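Local coordinates for nitrogenase molybdenum-iron protein alpha chain (Clostridium pasteurianum, PDB 4WES) that serves, with its beta partner chain and the iron protein, in the nitrogenase complex that reduces dinitrogen to ammonium, at residues A[12-24]-A[36-48]. Residues are numbered along the deposited sequence; the frame is centred on the assembly and turned at random. Where two conformers were deposited one is given.
Sequences KYIPKTKKTRSGH and EIVANTRTVPGII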
loop_
_atom_site.group_PDB
_atom_site.type_symbol
_atom_site.label_atom_id
_atom_site.label_comp_id
_atom_site.label_asym_id
_atom_site.label_seq_id
_atom_site.Cartn_x
_atom_site.Cartn_y
_atom_site.Cartn_z
ATOM N N LYS A 12 23.552 -37.404 -20.290
ATOM C CA LYS A 12 22.607 -37.959 -19.306
ATOM C C LYS A 12 21.339 -38.566 -19.934
ATOM O O LYS A 12 20.593 -39.326 -19.268
ATOM C CB LYS A 12 22.218 -36.871 -18.293
ATOM C CG LYS A 12 21.554 -37.377 -17.030
ATOM C CD LYS A 12 21.325 -36.224 -16.064
ATOM C CE LYS A 12 20.744 -36.661 -14.727
ATOM N NZ LYS A 12 20.405 -35.472 -13.878
ATOM N N TYR A 13 21.098 -38.253 -21.204
ATOM C CA TYR A 13 19.920 -38.789 -21.866
ATOM C C TYR A 13 19.980 -40.312 -21.974
ATOM O O TYR A 13 21.055 -40.880 -22.236
ATOM C CB TYR A 13 19.839 -38.241 -23.268
ATOM C CG TYR A 13 19.453 -36.784 -23.448
ATOM C CD1 TYR A 13 18.250 -36.280 -22.957
ATOM C CD2 TYR A 13 20.190 -35.960 -24.275
ATOM C CE1 TYR A 13 17.871 -34.970 -23.191
ATOM C CE2 TYR A 13 19.815 -34.656 -24.524
ATOM C CZ TYR A 13 18.658 -34.169 -23.964
ATOM O OH TYR A 13 18.210 -32.918 -24.298
ATOM N N ILE A 14 18.844 -40.966 -21.802
ATOM C CA ILE A 14 18.773 -42.413 -22.071
ATOM C C ILE A 14 18.996 -42.640 -23.569
ATOM O O ILE A 14 18.845 -41.705 -24.352
ATOM C CB ILE A 14 17.427 -43.005 -21.597
ATOM C CG1 ILE A 14 16.258 -42.434 -22.411
ATOM C CG2 ILE A 14 17.252 -42.826 -20.105
ATOM C CD1 ILE A 14 14.911 -42.958 -21.939
ATOM N N PRO A 15 19.371 -43.863 -23.965
ATOM C CA PRO A 15 19.819 -44.027 -25.356
ATOM C C PRO A 15 18.833 -43.564 -26.436
ATOM O O PRO A 15 19.247 -42.894 -27.386
ATOM C CB PRO A 15 20.112 -45.534 -25.459
ATOM C CG PRO A 15 20.530 -45.870 -24.070
ATOM C CD PRO A 15 19.689 -45.050 -23.152
ATOM N N LYS A 16 17.541 -43.876 -26.277
ATOM C CA LYS A 16 16.549 -43.487 -27.289
ATOM C C LYS A 16 16.507 -41.965 -27.424
ATOM O O LYS A 16 16.461 -41.395 -28.525
ATOM C CB LYS A 16 15.170 -44.079 -26.944
ATOM C CG LYS A 16 14.054 -43.817 -27.947
ATOM C CD LYS A 16 12.758 -44.537 -27.542
ATOM C CE LYS A 16 11.578 -44.141 -28.426
ATOM N NZ LYS A 16 10.402 -45.030 -28.204
ATOM N N THR A 17 16.459 -41.296 -26.281
ATOM C CA THR A 17 16.375 -39.841 -26.258
ATOM C C THR A 17 17.672 -39.185 -26.751
ATOM O O THR A 17 17.612 -38.170 -27.448
ATOM C CB THR A 17 16.041 -39.387 -24.836
ATOM O OG1 THR A 17 14.867 -40.091 -24.417
ATOM C CG2 THR A 17 15.802 -37.871 -24.769
ATOM N N LYS A 18 18.812 -39.752 -26.386
ATOM C CA LYS A 18 20.086 -39.255 -26.829
ATOM C C LYS A 18 20.143 -39.248 -28.346
ATOM O O LYS A 18 20.545 -38.263 -28.965
ATOM C CB LYS A 18 21.224 -40.091 -26.222
ATOM C CG LYS A 18 22.591 -39.482 -26.359
ATOM C CD LYS A 18 23.681 -40.387 -25.788
ATOM C CE LYS A 18 24.992 -39.650 -25.635
ATOM N NZ LYS A 18 26.089 -40.541 -25.139
ATOM N N LYS A 19 19.741 -40.353 -28.949
ATOM C CA LYS A 19 19.774 -40.496 -30.387
ATOM C C LYS A 19 18.925 -39.441 -31.069
ATOM O O LYS A 19 19.364 -38.834 -32.039
ATOM C CB LYS A 19 19.301 -41.899 -30.782
ATOM C CG LYS A 19 19.362 -42.238 -32.259
ATOM C CD LYS A 19 18.921 -43.681 -32.514
ATOM C CE LYS A 19 18.659 -43.955 -33.997
ATOM N NZ LYS A 19 18.436 -45.405 -34.288
ATOM N N THR A 20 17.710 -39.200 -30.562
ATOM C CA THR A 20 16.840 -38.249 -31.237
ATOM C C THR A 20 17.256 -36.809 -30.923
ATOM O O THR A 20 17.192 -35.958 -31.798
ATOM C CB THR A 20 15.334 -38.558 -31.008
ATOM O OG1 THR A 20 14.539 -37.786 -31.919
ATOM C CG2 THR A 20 14.906 -38.277 -29.589
ATOM N N ARG A 21 17.735 -36.536 -29.722
ATOM C CA ARG A 21 18.155 -35.176 -29.377
ATOM C C ARG A 21 19.452 -34.744 -30.043
ATOM O O ARG A 21 19.629 -33.541 -30.298
ATOM C CB ARG A 21 18.266 -34.993 -27.858
ATOM C CG ARG A 21 16.962 -34.980 -27.097
ATOM C CD ARG A 21 16.111 -33.747 -27.408
ATOM N NE ARG A 21 16.783 -32.502 -26.987
ATOM C CZ ARG A 21 16.620 -31.333 -27.585
ATOM N NH1 ARG A 21 17.287 -30.288 -27.144
ATOM N NH2 ARG A 21 15.857 -31.219 -28.677
ATOM N N SER A 22 20.338 -35.673 -30.369
ATOM C CA SER A 22 21.626 -35.330 -30.921
ATOM C C SER A 22 21.486 -34.444 -32.140
ATOM O O SER A 22 22.241 -33.506 -32.308
ATOM C CB SER A 22 22.391 -36.588 -31.308
ATOM O OG SER A 22 23.677 -36.296 -31.810
ATOM N N GLY A 23 20.521 -34.743 -33.005
ATOM C CA GLY A 23 20.379 -33.961 -34.215
ATOM C C GLY A 23 19.908 -32.539 -34.017
ATOM O O GLY A 23 20.046 -31.705 -34.912
ATOM N N HIS A 24 19.341 -32.236 -32.845
ATOM C CA HIS A 24 18.825 -30.903 -32.506
ATOM C C HIS A 24 19.897 -29.961 -31.951
ATOM O O HIS A 24 19.586 -28.817 -31.615
ATOM C CB HIS A 24 17.690 -31.045 -31.503
ATOM C CG HIS A 24 16.500 -31.753 -32.049
ATOM N ND1 HIS A 24 15.348 -31.100 -32.468
ATOM C CD2 HIS A 24 16.286 -33.068 -32.271
ATOM C CE1 HIS A 24 14.487 -31.990 -32.929
ATOM N NE2 HIS A 24 15.028 -33.195 -32.803
ATOM N N GLU A 36 23.756 -28.964 -40.739
ATOM C CA GLU A 36 22.328 -29.229 -40.768
ATOM C C GLU A 36 21.812 -29.563 -39.367
ATOM O O GLU A 36 22.437 -30.348 -38.646
ATOM C CB GLU A 36 22.073 -30.391 -41.715
ATOM C CG GLU A 36 20.671 -30.894 -41.779
ATOM C CD GLU A 36 20.407 -31.846 -42.955
ATOM O OE1 GLU A 36 19.274 -32.398 -42.961
ATOM O OE2 GLU A 36 21.294 -32.032 -43.845
ATOM N N ILE A 37 20.666 -28.984 -39.027
ATOM C CA ILE A 37 20.026 -29.221 -37.743
ATOM C C ILE A 37 18.739 -29.993 -38.001
ATOM O O ILE A 37 18.167 -29.925 -39.108
ATOM C CB ILE A 37 19.779 -27.891 -36.986
ATOM C CG1 ILE A 37 19.580 -28.111 -35.471
ATOM C CG2 ILE A 37 18.619 -27.094 -37.597
ATOM C CD1 ILE A 37 19.679 -26.841 -34.657
ATOM N N VAL A 38 18.256 -30.681 -36.975
ATOM C CA VAL A 38 16.915 -31.252 -36.940
ATOM C C VAL A 38 16.043 -30.268 -36.173
ATOM O O VAL A 38 16.407 -29.841 -35.088
ATOM C CB VAL A 38 16.892 -32.648 -36.291
ATOM C CG1 VAL A 38 15.457 -33.187 -36.278
ATOM C CG2 VAL A 38 17.803 -33.600 -37.041
ATOM N N ALA A 39 14.892 -29.905 -36.751
ATOM C CA ALA A 39 13.990 -28.931 -36.154
ATOM C C ALA A 39 12.558 -29.258 -36.543
ATOM O O ALA A 39 12.317 -30.029 -37.482
ATOM C CB ALA A 39 14.362 -27.537 -36.616
ATOM N N ASN A 40 11.603 -28.664 -35.836
ATOM C CA ASN A 40 10.192 -28.837 -36.162
ATOM C C ASN A 40 9.763 -30.290 -36.181
ATOM O O ASN A 40 9.001 -30.724 -37.032
ATOM C CB ASN A 40 9.875 -28.115 -37.488
ATOM C CG ASN A 40 8.381 -28.074 -37.816
ATOM O OD1 ASN A 40 7.998 -28.160 -39.026
ATOM N ND2 ASN A 40 7.564 -27.939 -36.835
ATOM N N THR A 41 10.251 -31.050 -35.203
ATOM C CA THR A 41 9.776 -32.402 -34.941
ATOM C C THR A 41 9.058 -32.405 -33.604
ATOM O O THR A 41 9.069 -31.430 -32.851
ATOM C CB THR A 41 10.914 -33.422 -34.950
ATOM O OG1 THR A 41 11.797 -33.159 -33.870
ATOM C CG2 THR A 41 11.709 -33.394 -36.258
ATOM N N ARG A 42 8.436 -33.527 -33.265
ATOM C CA ARG A 42 7.667 -33.626 -32.046
ATOM C C ARG A 42 8.542 -33.383 -30.815
ATOM O O ARG A 42 9.759 -33.598 -30.811
ATOM C CB ARG A 42 6.978 -34.992 -31.942
ATOM C CG ARG A 42 7.919 -36.151 -31.684
ATOM C CD ARG A 42 7.149 -37.404 -31.324
ATOM N NE ARG A 42 6.522 -38.025 -32.463
ATOM C CZ ARG A 42 5.939 -39.222 -32.443
ATOM N NH1 ARG A 42 5.901 -39.926 -31.321
ATOM N NH2 ARG A 42 5.399 -39.714 -33.548
ATOM N N THR A 43 7.921 -32.897 -29.757
ATOM C CA THR A 43 8.577 -32.764 -28.482
ATOM C C THR A 43 8.734 -34.140 -27.860
ATOM O O THR A 43 7.807 -34.953 -27.880
ATOM C CB THR A 43 7.733 -31.912 -27.522
ATOM O OG1 THR A 43 7.284 -30.734 -28.220
ATOM C CG2 THR A 43 8.513 -31.536 -26.303
ATOM N N VAL A 44 9.892 -34.426 -27.268
ATOM C CA VAL A 44 10.024 -35.667 -26.492
ATOM C C VAL A 44 9.174 -35.554 -25.223
ATOM O O VAL A 44 9.331 -34.611 -24.453
ATOM C CB VAL A 44 11.498 -35.916 -26.103
ATOM C CG1 VAL A 44 11.595 -37.169 -25.261
ATOM C CG2 VAL A 44 12.384 -36.028 -27.327
ATOM N N PRO A 45 8.265 -36.506 -24.998
ATOM C CA PRO A 45 7.494 -36.450 -23.759
ATOM C C PRO A 45 8.362 -36.479 -22.513
ATOM O O PRO A 45 9.311 -37.260 -22.432
ATOM C CB PRO A 45 6.598 -37.695 -23.854
ATOM C CG PRO A 45 6.448 -37.913 -25.332
ATOM C CD PRO A 45 7.814 -37.606 -25.868
ATOM N N GLY A 46 8.040 -35.638 -21.546
ATOM C CA GLY A 46 8.664 -35.635 -20.234
ATOM C C GLY A 46 9.964 -34.866 -20.103
ATOM O O GLY A 46 10.539 -34.852 -19.009
ATOM N N ILE A 47 10.421 -34.198 -21.172
ATOM C CA ILE A 47 11.736 -33.597 -21.236
ATOM C C ILE A 47 11.819 -32.187 -20.595
ATOM O O ILE A 47 12.918 -31.667 -20.438
ATOM C CB ILE A 47 12.193 -33.659 -22.717
ATOM C CG1 ILE A 47 13.713 -33.838 -22.807
ATOM C CG2 ILE A 47 11.686 -32.449 -23.482
ATOM C CD1 ILE A 47 14.271 -34.355 -24.113
ATOM N N ILE A 48 10.653 -31.606 -20.278
ATOM C CA ILE A 48 10.540 -30.218 -19.787
ATOM C C ILE A 48 10.918 -29.237 -20.923
ATOM O O ILE A 48 12.001 -28.697 -20.988
ATOM C CB ILE A 48 11.230 -29.910 -18.449
ATOM C CG1 ILE A 48 10.794 -30.925 -17.395
ATOM C CG2 ILE A 48 10.882 -28.494 -18.007
ATOM C CD1 ILE A 48 11.430 -30.748 -16.026
HETATM O O HOH W 1 21.814 -32.360 -36.966
#
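Tyr13 meets Ile47 at about a right angle, ring atom CE1 lying 3.8 Å from the methyl CD1. The same Ile47 CD1 touches Thr17 CG2 at 3.9 Å and Arg21 CD at 3.8 Å. Thr17 OG1 hydrogen-bonds Asn90 of the neighbouring beta chain. One turn on, the methyls Thr20 CG2 and Val44 CG2 meet tip to tip at 4.1 Å. Arg21 chi1 (-70°) sets CG over one face of the Tyr13 ring, and bends at chi2 and chi3 carry NE back to Tyr13 OH; that bond is 3.1 Å long, with OH in the guanidinium plane. Tyr13 OH also bonds Asn445, and Asp448 pairs with Arg21 NH1. Gly23 O accepts a hydrogen bond from Val38 N at 2.9 Å, with N above the carbonyl plane, and a second from a water that also bonds Glu36 O. His24 lays a ring face against Val38 CB, a CH-pi contact 4.0 Å from the centroid and 12° off the normal, while Thr41 OG1 sits at the ring edge, 3.1 Å from CE1. Asp442 holds His24 ND1. Helix 15-22, near the N-terminus, thus packs on Val44 and Ile47 of a type II beta turn, while Gly23 and His24 pin residues 37-41, at the alpha-beta interface of the MoFe protein.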